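Local coordinates for protein tRNA uridine(34) acetyltransferase (Methanocaldococcus infernus, PDB 6IA8) that forms 5-carboxymethyluridine at wobble position 34 of tRNAs from acetyl-CoA, with S-adenosylmethionine and a [4Fe-4S] cluster, at residues E201-L206 with K430-E435. Residues are numbered along the deposited sequence; the frame is centred on the assembly and turned at random.
Sequences EINQML and KPFRKE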
loop_
_atom_site.group_PDB
_atom_site.type_symbol
_atom_site.label_atom_id
_atom_site.label_comp_id
_atom_site.label_asym_id
_atom_site.label_seq_id
_atom_site.Cartn_x
_atom_site.Cartn_y
_atom_site.Cartn_z
ATOM N N GLU A 201 -4.684 -18.879 -0.264
ATOM C CA GLU A 201 -3.508 -18.032 -0.085
ATOM C C GLU A 201 -3.838 -16.807 0.767
ATOM O O GLU A 201 -2.990 -16.328 1.534
ATOM C CB GLU A 201 -2.948 -17.627 -1.452
ATOM C CG GLU A 201 -2.043 -18.696 -2.058
ATOM C CD GLU A 201 -2.172 -18.814 -3.565
ATOM O OE1 GLU A 201 -1.279 -19.424 -4.190
ATOM O OE2 GLU A 201 -3.168 -18.310 -4.127
ATOM N N ILE A 202 -5.043 -16.252 0.628
ATOM C CA ILE A 202 -5.403 -15.124 1.484
ATOM C C ILE A 202 -5.478 -15.569 2.942
ATOM O O ILE A 202 -5.020 -14.865 3.845
ATOM C CB ILE A 202 -6.721 -14.482 1.021
ATOM C CG1 ILE A 202 -6.530 -13.847 -0.363
ATOM C CG2 ILE A 202 -7.171 -13.460 2.028
ATOM C CD1 ILE A 202 -7.781 -13.366 -1.009
ATOM N N ASN A 203 -6.048 -16.745 3.201
ATOM C CA ASN A 203 -6.019 -17.289 4.560
ATOM C C ASN A 203 -4.588 -17.341 5.100
ATOM O O ASN A 203 -4.326 -16.970 6.252
ATOM C CB ASN A 203 -6.640 -18.692 4.594
ATOM C CG ASN A 203 -8.134 -18.678 4.365
ATOM O OD1 ASN A 203 -8.806 -17.678 4.613
ATOM N ND2 ASN A 203 -8.668 -19.794 3.907
ATOM N N GLN A 204 -3.645 -17.814 4.276
ATOM C CA GLN A 204 -2.250 -17.909 4.709
ATOM C C GLN A 204 -1.667 -16.518 4.958
ATOM O O GLN A 204 -0.978 -16.284 5.960
ATOM C CB GLN A 204 -1.449 -18.687 3.661
ATOM C CG GLN A 204 0.051 -18.580 3.770
ATOM C CD GLN A 204 0.627 -19.227 5.021
ATOM O OE1 GLN A 204 -0.059 -19.908 5.780
ATOM N NE2 GLN A 204 1.902 -18.995 5.240
ATOM N N MET A 205 -1.967 -15.560 4.082
ATOM C CA MET A 205 -1.431 -14.221 4.287
ATOM C C MET A 205 -1.964 -13.607 5.564
ATOM O O MET A 205 -1.214 -12.956 6.291
ATOM C CB MET A 205 -1.730 -13.338 3.080
ATOM C CG MET A 205 -0.863 -13.723 1.869
ATOM S SD MET A 205 -1.067 -12.710 0.411
ATOM C CE MET A 205 -2.769 -12.881 0.164
ATOM N N LEU A 206 -3.251 -13.784 5.853
ATOM C CA LEU A 206 -3.790 -13.327 7.130
ATOM C C LEU A 206 -3.105 -14.021 8.308
ATOM O O LEU A 206 -2.833 -13.392 9.334
ATOM C CB LEU A 206 -5.298 -13.570 7.174
ATOM C CG LEU A 206 -6.135 -12.688 6.248
ATOM C CD1 LEU A 206 -7.539 -13.238 6.069
ATOM C CD2 LEU A 206 -6.152 -11.299 6.831
ATOM N N LYS A 430 -19.026 -10.297 -0.690
ATOM C CA LYS A 430 -19.090 -11.759 -0.640
ATOM C C LYS A 430 -17.882 -12.267 0.138
ATOM O O LYS A 430 -16.967 -12.874 -0.419
ATOM C CB LYS A 430 -19.143 -12.357 -2.047
ATOM C CG LYS A 430 -20.537 -12.294 -2.679
ATOM C CD LYS A 430 -20.585 -13.056 -4.006
ATOM C CE LYS A 430 -22.008 -13.047 -4.596
ATOM N NZ LYS A 430 -22.164 -14.072 -5.682
ATOM N N PRO A 431 -17.839 -12.023 1.434
ATOM C CA PRO A 431 -16.716 -12.532 2.232
ATOM C C PRO A 431 -16.775 -14.040 2.387
ATOM O O PRO A 431 -17.824 -14.666 2.230
ATOM C CB PRO A 431 -16.893 -11.838 3.578
ATOM C CG PRO A 431 -18.396 -11.607 3.669
ATOM C CD PRO A 431 -18.831 -11.291 2.238
ATOM N N PHE A 432 -15.611 -14.626 2.668
ATOM C CA PHE A 432 -15.497 -16.046 2.942
ATOM C C PHE A 432 -14.873 -16.352 4.293
ATOM O O PHE A 432 -14.950 -17.493 4.725
ATOM C CB PHE A 432 -14.655 -16.742 1.856
ATOM C CG PHE A 432 -13.261 -16.198 1.742
ATOM C CD1 PHE A 432 -12.234 -16.759 2.487
ATOM C CD2 PHE A 432 -12.983 -15.089 0.926
ATOM C CE1 PHE A 432 -10.951 -16.248 2.399
ATOM C CE2 PHE A 432 -11.699 -14.568 0.842
ATOM C CZ PHE A 432 -10.691 -15.156 1.571
ATOM N N ARG A 433 -14.224 -15.397 4.949
ATOM C CA ARG A 433 -13.578 -15.663 6.227
ATOM C C ARG A 433 -14.627 -16.008 7.274
ATOM O O ARG A 433 -15.697 -15.387 7.327
ATOM C CB ARG A 433 -12.783 -14.435 6.678
ATOM C CG ARG A 433 -11.433 -14.185 5.933
ATOM C CD ARG A 433 -10.438 -15.312 6.230
ATOM N NE ARG A 433 -10.122 -15.417 7.656
ATOM C CZ ARG A 433 -9.122 -16.150 8.153
ATOM N NH1 ARG A 433 -8.324 -16.822 7.337
ATOM N NH2 ARG A 433 -8.914 -16.200 9.462
ATOM N N LYS A 434 -14.281 -16.961 8.143
ATOM C CA LYS A 434 -15.210 -17.435 9.160
ATOM C C LYS A 434 -15.671 -16.304 10.066
ATOM O O LYS A 434 -16.800 -16.327 10.557
ATOM C CB LYS A 434 -14.554 -18.547 9.990
ATOM C CG LYS A 434 -13.126 -18.224 10.472
ATOM C CD LYS A 434 -12.499 -19.376 11.268
ATOM C CE LYS A 434 -13.106 -19.497 12.662
ATOM N NZ LYS A 434 -12.340 -20.452 13.526
ATOM N N GLU A 435 -14.837 -15.300 10.301
ATOM C CA GLU A 435 -15.216 -14.288 11.275
ATOM C C GLU A 435 -16.013 -13.137 10.676
ATOM O O GLU A 435 -16.448 -12.261 11.425
ATOM C CB GLU A 435 -13.979 -13.758 12.002
ATOM C CG GLU A 435 -12.808 -13.375 11.142
ATOM C CD GLU A 435 -11.878 -14.544 10.786
ATOM O OE1 GLU A 435 -12.150 -15.207 9.779
ATOM O OE2 GLU A 435 -10.839 -14.758 11.440
HETATM O O HOH W 1 -5.824 -17.730 8.437
#
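Arg433 and Phe432 meet Asn203, Ile202 and Leu206 in a mixed polar and apolar contact between two domains: helix 199-208 of the radical SAM core lies against the loop that joins strands 418-427 and 440-448 of the acetyltransferase domain. It illustrates how one arginine can serve a domain interface with both its charge and its carbon chain. The polar part centres on the guanidinium of Arg433, whose NH1 gives a hydrogen bond of 2.9 Å to Asn203 OD1 across the interface. The donor stands above the amide's carbonyl plane, 49° out of it, and the amide and guanidinium planes are turned 66° apart. A water bound to Arg433 NH1 donates to the backbone O of Asn203, giving the same residue a second link. Glu435 of the same loop holds the guanidinium side-on in a salt bridge, one carboxylate oxygen to each nitrogen: Arg433 NE reaches Glu435 OE1 at 2.9 Å. Arg433 NH2 meets Glu435 OE2 at 3.1 Å in a nearly straight bond. A bend at chi2, -66°, helps bring Arg433 CD to 3.6 Å from Leu206 CD1, and that methyl also sits over one guanidinium face. Phe432 presents its ring edge to the helix, with CZ 3.9 Å from Ile202 CG2 and CE1 3.4 Å from Asn203 OD1. Leu243 of helix 234-245 touches both Ile202 and Phe432, extending the apolar part. A leucine in place of Arg433 has no N-H to give, and would probably leave Asn203 OD1 without its partner across the interface and the Glu435 carboxylate without its countercharge. Glu435 OE2 also accepts from the backbone N of Ala512, which is consistent with a donor that is oriented, and probably charge-balanced, from within the acetyltransferase domain.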